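Local atomic coordinates of protein (alpha-2u-globulin) (PDB entry 2A2U), a protein that probably binds small hydrophobic ligands inside a lipocalin beta-barrel, among them compounds that induce hyaline droplets. Residues A[55-60]-A[131-136]; A[88-93]-A[99-104]. All coordinates share one frame; numbering follows the deposited sequence.

Contact 1 (A[55-60]-A[131-136]); sequences GSMRVF and ETFQLM
M57 reaches across to the strand 131-136 and meets two of its side chains, F133 and L135, through carbon-to-carbon contacts. Its CG lies 3.8 Å from CZ of F133, close to the plane of the ring, so the methionine comes up against the edge of the phenylalanine and not over a face. CG of M57 is placed anti to its own carbonyl carbon (chi1 -61°), and the chain then bends at chi2, which carries CE round to the same corner of the ring, 4.1 Å from CZ of F133. The second apolar touch is nearer the backbone: CB of M57 stands 4.0 Å from CD2 of L135, one branch of the leucine fork.

F133 and L135, two positions apart, both send their CB atoms toward segment 55-60. This is the end of the loop that follows strand 36-44 and runs into strand 60-67 of the lipocalin barrel, while 131-136 begins strand 131-140, which pairs with strands 36-44 and 119-128; the methionine thus joins a loop between two strands to the wall of the barrel. All three touching residues are buried, and N126 of strand 119-128 packs against both M57 and F133.

Polar bonds do not cross between the segments; those of the loop shape its backbone instead. A type I turn runs from G55 to R58, with R58 N donating to G55 O at 3.2 Å, and it sets M57 at a corner of the chain. CB of R58 points away from the strand, and its NE bonds to the carbonyl oxygen of I51, while V59 O meets the hydroxyl of S40.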
loop_
_atom_site.group_PDB
_atom_site.type_symbol
_atom_site.label_atom_id
_atom_site.label_comp_id
_atom_site.label_asym_id
_atom_site.label_seq_id
_atom_site.Cartn_x
_atom_site.Cartn_y
_atom_site.Cartn_z
ATOM N N GLY A 55 -8.004 -17.041 -14.572
ATOM C CA GLY A 55 -7.878 -17.277 -13.144
ATOM C C GLY A 55 -6.863 -16.308 -12.568
ATOM O O GLY A 55 -5.830 -16.055 -13.185
ATOM N N SER A 56 -7.152 -15.762 -11.392
ATOM C CA SER A 56 -6.259 -14.803 -10.751
ATOM C C SER A 56 -4.894 -15.377 -10.402
ATOM O O SER A 56 -3.911 -14.648 -10.361
ATOM C CB SER A 56 -6.898 -14.255 -9.477
ATOM O OG SER A 56 -6.967 -15.251 -8.469
ATOM N N MET A 57 -4.840 -16.676 -10.124
ATOM C CA MET A 57 -3.583 -17.310 -9.758
ATOM C C MET A 57 -2.739 -17.788 -10.946
ATOM O O MET A 57 -1.586 -18.200 -10.770
ATOM C CB MET A 57 -3.826 -18.441 -8.759
ATOM C CG MET A 57 -4.462 -17.997 -7.444
ATOM S SD MET A 57 -3.565 -16.679 -6.600
ATOM C CE MET A 57 -4.957 -15.912 -5.669
ATOM N N ARG A 58 -3.305 -17.745 -12.152
ATOM C CA ARG A 58 -2.550 -18.136 -13.345
ATOM C C ARG A 58 -1.647 -16.958 -13.712
ATOM O O ARG A 58 -1.942 -16.192 -14.630
ATOM C CB ARG A 58 -3.478 -18.466 -14.522
ATOM C CG ARG A 58 -2.713 -18.830 -15.799
ATOM C CD ARG A 58 -3.620 -19.019 -16.999
ATOM N NE ARG A 58 -3.986 -20.415 -17.209
ATOM C CZ ARG A 58 -3.615 -21.136 -18.264
ATOM N NH1 ARG A 58 -2.863 -20.594 -19.217
ATOM N NH2 ARG A 58 -3.991 -22.406 -18.363
ATOM N N VAL A 59 -0.573 -16.790 -12.952
ATOM C CA VAL A 59 0.357 -15.693 -13.176
ATOM C C VAL A 59 1.624 -16.149 -13.880
ATOM O O VAL A 59 2.126 -17.248 -13.643
ATOM C CB VAL A 59 0.729 -14.959 -11.849
ATOM C CG1 VAL A 59 -0.529 -14.607 -11.076
ATOM C CG2 VAL A 59 1.681 -15.798 -11.008
ATOM N N PHE A 60 2.134 -15.282 -14.747
ATOM C CA PHE A 60 3.334 -15.554 -15.509
ATOM C C PHE A 60 4.477 -14.729 -14.934
ATOM O O PHE A 60 4.676 -13.568 -15.281
ATOM C CB PHE A 60 3.079 -15.211 -16.973
ATOM C CG PHE A 60 1.839 -15.850 -17.531
ATOM C CD1 PHE A 60 1.621 -17.215 -17.382
ATOM C CD2 PHE A 60 0.886 -15.091 -18.199
ATOM C CE1 PHE A 60 0.474 -17.821 -17.890
ATOM C CE2 PHE A 60 -0.268 -15.693 -18.712
ATOM C CZ PHE A 60 -0.467 -17.062 -18.551
ATOM N N GLU A 131 -13.289 -18.748 2.951
ATOM C CA GLU A 131 -12.688 -19.879 2.238
ATOM C C GLU A 131 -11.175 -19.824 2.037
ATOM O O GLU A 131 -10.566 -18.752 2.003
ATOM C CB GLU A 131 -13.353 -20.064 0.877
ATOM C CG GLU A 131 -14.791 -20.522 0.950
ATOM C CD GLU A 131 -15.462 -20.524 -0.402
ATOM O OE1 GLU A 131 -14.791 -20.249 -1.420
ATOM O OE2 GLU A 131 -16.673 -20.809 -0.459
ATOM N N THR A 132 -10.592 -21.010 1.869
ATOM C CA THR A 132 -9.163 -21.168 1.641
ATOM C C THR A 132 -8.900 -22.177 0.529
ATOM O O THR A 132 -9.792 -22.922 0.129
ATOM C CB THR A 132 -8.431 -21.691 2.888
ATOM O OG1 THR A 132 -8.892 -23.011 3.193
ATOM C CG2 THR A 132 -8.659 -20.786 4.080
ATOM N N PHE A 133 -7.675 -22.168 0.013
ATOM C CA PHE A 133 -7.254 -23.102 -1.022
ATOM C C PHE A 133 -5.749 -23.081 -1.170
ATOM O O PHE A 133 -5.102 -22.075 -0.893
ATOM C CB PHE A 133 -7.972 -22.869 -2.374
ATOM C CG PHE A 133 -7.482 -21.678 -3.161
ATOM C CD1 PHE A 133 -6.353 -21.772 -3.972
ATOM C CD2 PHE A 133 -8.176 -20.474 -3.126
ATOM C CE1 PHE A 133 -5.923 -20.683 -4.733
ATOM C CE2 PHE A 133 -7.754 -19.384 -3.881
ATOM C CZ PHE A 133 -6.628 -19.489 -4.684
ATOM N N GLN A 134 -5.193 -24.237 -1.509
ATOM C CA GLN A 134 -3.763 -24.387 -1.707
ATOM C C GLN A 134 -3.391 -24.098 -3.149
ATOM O O GLN A 134 -4.185 -24.305 -4.068
ATOM C CB GLN A 134 -3.321 -25.803 -1.369
ATOM C CG GLN A 134 -3.317 -26.133 0.093
ATOM C CD GLN A 134 -2.645 -27.457 0.346
ATOM O OE1 GLN A 134 -1.494 -27.656 -0.032
ATOM N NE2 GLN A 134 -3.366 -28.385 0.961
ATOM N N LEU A 135 -2.160 -23.645 -3.332
ATOM C CA LEU A 135 -1.613 -23.344 -4.645
ATOM C C LEU A 135 -0.127 -23.674 -4.611
ATOM O O LEU A 135 0.554 -23.327 -3.659
ATOM C CB LEU A 135 -1.771 -21.867 -4.973
ATOM C CG LEU A 135 -1.110 -21.523 -6.302
ATOM C CD1 LEU A 135 -1.967 -22.035 -7.427
ATOM C CD2 LEU A 135 -0.956 -20.046 -6.429
ATOM N N MET A 136 0.367 -24.363 -5.634
ATOM C CA MET A 136 1.781 -24.701 -5.702
ATOM C C MET A 136 2.333 -24.336 -7.059
ATOM O O MET A 136 1.710 -24.599 -8.076
ATOM C CB MET A 136 2.009 -26.174 -5.386
ATOM C CG MET A 136 2.102 -26.411 -3.910
ATOM S SD MET A 136 2.398 -28.091 -3.475
ATOM C CE MET A 136 4.092 -28.261 -3.908
#

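Contact 2 (A[88-93]-A[99-104]); sequences LVAYKT and YFVEYD
A90 and V101 form the apolar centre of this strand pair, their CB atoms 3.9 Å apart. Next to them L88 sets its CB 4.1 Å from CG2 of V101, while its CD1 branch reaches CD1 of Y103 at 3.6 Å; the leucine and tyrosine side chains cross at about a right angle. F109 of the neighbouring strand 106-114 packs on both A90 and V101.

Farther along, K92 lays its aliphatic chain on Y99. CG leaves anti to the backbone N (chi1 -177°) and a bend at chi2 brings CD over one face of the ring, 3.8 Å from its centroid, in a CH-pi contact displaced toward the rim. The ring of Y99 also meets that of F109, their planes nearly parallel. The ammonium of K92, further out on the same side of the Y99 ring as CD, makes a cation-pi contact with F127 of the second subunit. At the same end CG2 of T93 touches CB of F100 at 3.9 Å, and the F100 ring meets its counterpart, F100 of that subunit.

The backbone supplies the polar ties. Y91 and F100 are a hydrogen-bonded antiparallel pair: Y91 N donates to F100 O and F100 N to Y91 O, both at 2.8 Å. K92 and Y99 follow as a non-hydrogen-bonded pair. At the outer edge T93 OG1 bonds to E98 O in the connecting loop, and at the far end the hydroxyl of Y103 bonds to S56 O. Strands 83-92 and 99-102, running at 145° to each other, make an antiparallel beta hairpin in the up-and-down barrel of the lipocalins.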
loop_
_atom_site.group_PDB
_atom_site.type_symbol
_atom_site.label_atom_id
_atom_site.label_comp_id
_atom_site.label_asym_id
_atom_site.label_seq_id
_atom_site.Cartn_x
_atom_site.Cartn_y
_atom_site.Cartn_z
ATOM N N LEU A 88 4.041 -7.062 -7.011
ATOM C CA LEU A 88 3.552 -7.173 -5.642
ATOM C C LEU A 88 4.684 -7.374 -4.666
ATOM O O LEU A 88 5.683 -7.997 -4.989
ATOM C CB LEU A 88 2.580 -8.353 -5.507
ATOM C CG LEU A 88 1.265 -8.313 -6.285
ATOM C CD1 LEU A 88 0.494 -9.602 -6.080
ATOM C CD2 LEU A 88 0.443 -7.135 -5.825
ATOM N N VAL A 89 4.523 -6.830 -3.469
ATOM C CA VAL A 89 5.515 -6.994 -2.420
ATOM C C VAL A 89 4.943 -7.944 -1.371
ATOM O O VAL A 89 3.790 -7.822 -0.972
ATOM C CB VAL A 89 5.891 -5.654 -1.768
ATOM C CG1 VAL A 89 6.794 -5.886 -0.573
ATOM C CG2 VAL A 89 6.609 -4.775 -2.770
ATOM N N ALA A 90 5.738 -8.929 -0.983
ATOM C CA ALA A 90 5.340 -9.910 0.011
ATOM C C ALA A 90 6.225 -9.682 1.226
ATOM O O ALA A 90 7.432 -9.597 1.095
ATOM C CB ALA A 90 5.534 -11.321 -0.541
ATOM N N TYR A 91 5.633 -9.603 2.408
ATOM C CA TYR A 91 6.395 -9.356 3.621
ATOM C C TYR A 91 6.700 -10.583 4.433
ATOM O O TYR A 91 5.888 -11.491 4.521
ATOM C CB TYR A 91 5.632 -8.398 4.486
ATOM C CG TYR A 91 5.332 -7.138 3.769
ATOM C CD1 TYR A 91 6.329 -6.194 3.550
ATOM C CD2 TYR A 91 4.060 -6.886 3.295
ATOM C CE1 TYR A 91 6.065 -5.019 2.873
ATOM C CE2 TYR A 91 3.779 -5.724 2.620
ATOM C CZ TYR A 91 4.787 -4.791 2.408
ATOM O OH TYR A 91 4.510 -3.633 1.712
ATOM N N LYS A 92 7.863 -10.583 5.064
ATOM C CA LYS A 92 8.284 -11.700 5.894
ATOM C C LYS A 92 7.531 -11.616 7.222
ATOM O O LYS A 92 7.422 -10.541 7.801
ATOM C CB LYS A 92 9.795 -11.627 6.124
ATOM C CG LYS A 92 10.359 -12.776 6.919
ATOM C CD LYS A 92 10.347 -14.084 6.155
ATOM C CE LYS A 92 9.899 -15.222 7.058
ATOM N NZ LYS A 92 10.711 -15.313 8.306
ATOM N N THR A 93 6.970 -12.731 7.673
ATOM C CA THR A 93 6.230 -12.753 8.929
ATOM C C THR A 93 7.073 -13.414 10.015
ATOM O O THR A 93 8.112 -14.007 9.725
ATOM C CB THR A 93 4.891 -13.513 8.793
ATOM O OG1 THR A 93 5.123 -14.925 8.836
ATOM C CG2 THR A 93 4.209 -13.166 7.487
ATOM N N TYR A 99 5.663 -15.871 4.342
ATOM C CA TYR A 99 5.576 -14.549 3.756
ATOM C C TYR A 99 4.098 -14.255 3.574
ATOM O O TYR A 99 3.298 -15.178 3.418
ATOM C CB TYR A 99 6.261 -14.529 2.393
ATOM C CG TYR A 99 7.762 -14.514 2.459
ATOM C CD1 TYR A 99 8.493 -15.698 2.543
ATOM C CD2 TYR A 99 8.454 -13.314 2.441
ATOM C CE1 TYR A 99 9.887 -15.675 2.634
ATOM C CE2 TYR A 99 9.834 -13.276 2.530
ATOM C CZ TYR A 99 10.551 -14.452 2.622
ATOM O OH TYR A 99 11.927 -14.375 2.759
ATOM N N PHE A 100 3.729 -12.979 3.628
ATOM C CA PHE A 100 2.344 -12.581 3.426
ATOM C C PHE A 100 2.231 -11.614 2.265
ATOM O O PHE A 100 3.051 -10.718 2.119
ATOM C CB PHE A 100 1.760 -11.902 4.669
ATOM C CG PHE A 100 0.346 -11.383 4.460
ATOM C CD1 PHE A 100 -0.754 -12.214 4.670
ATOM C CD2 PHE A 100 0.125 -10.094 3.973
ATOM C CE1 PHE A 100 -2.044 -11.774 4.388
ATOM C CE2 PHE A 100 -1.162 -9.651 3.691
ATOM C CZ PHE A 100 -2.244 -10.493 3.897
ATOM N N VAL A 101 1.194 -11.783 1.455
ATOM C CA VAL A 101 0.950 -10.896 0.332
ATOM C C VAL A 101 -0.559 -10.827 0.128
ATOM O O VAL A 101 -1.264 -11.837 0.221
ATOM C CB VAL A 101 1.696 -11.363 -0.964
ATOM C CG1 VAL A 101 1.186 -12.718 -1.451
ATOM C CG2 VAL A 101 1.570 -10.326 -2.047
ATOM N N GLU A 102 -1.062 -9.610 -0.037
ATOM C CA GLU A 102 -2.479 -9.408 -0.253
ATOM C C GLU A 102 -2.711 -9.450 -1.752
ATOM O O GLU A 102 -2.195 -8.621 -2.492
ATOM C CB GLU A 102 -2.934 -8.071 0.338
ATOM C CG GLU A 102 -4.453 -7.880 0.383
ATOM C CD GLU A 102 -5.161 -8.802 1.374
ATOM O OE1 GLU A 102 -4.500 -9.382 2.260
ATOM O OE2 GLU A 102 -6.396 -8.938 1.279
ATOM N N TYR A 103 -3.435 -10.464 -2.202
ATOM C CA TYR A 103 -3.736 -10.615 -3.619
ATOM C C TYR A 103 -4.896 -11.574 -3.775
ATOM O O TYR A 103 -4.726 -12.775 -3.594
ATOM C CB TYR A 103 -2.525 -11.161 -4.385
ATOM C CG TYR A 103 -2.826 -11.391 -5.853
ATOM C CD1 TYR A 103 -2.961 -10.310 -6.732
ATOM C CD2 TYR A 103 -2.995 -12.675 -6.362
ATOM C CE1 TYR A 103 -3.255 -10.501 -8.085
ATOM C CE2 TYR A 103 -3.293 -12.880 -7.722
ATOM C CZ TYR A 103 -3.420 -11.785 -8.570
ATOM O OH TYR A 103 -3.712 -11.976 -9.905
ATOM N N ASP A 104 -6.069 -11.048 -4.107
ATOM C CA ASP A 104 -7.256 -11.879 -4.272
ATOM C C ASP A 104 -7.484 -12.602 -2.950
ATOM O O ASP A 104 -7.783 -13.800 -2.926
ATOM C CB ASP A 104 -7.021 -12.882 -5.396
ATOM C CG ASP A 104 -8.284 -13.574 -5.825
ATOM O OD1 ASP A 104 -9.258 -12.888 -6.166
ATOM O OD2 ASP A 104 -8.305 -14.813 -5.835
#

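The two contacts lie with their centres about 14 Å apart and both reach the same curled antiparallel sheet. Along the chain contact 2 is nested within contact 1: segment 55-60 comes first, the 88-93/99-104 hairpin follows, and strand 131-140 comes last, after strands 106-114 and 119-128. They also touch directly: besides the Y103 bond to the loop, a weak hydrogen bond joins S56 OG and D104 OD2 (3.0 Å), and CE of M57 packs 3.5 Å from that oxygen. Segment 55-60 therefore touches both strand 131-140 and the turn after strand 99-102, regions far apart in sequence. Y91, K92, T93, F100 and E102 meet the second subunit, whereas no other chain touches contact 1.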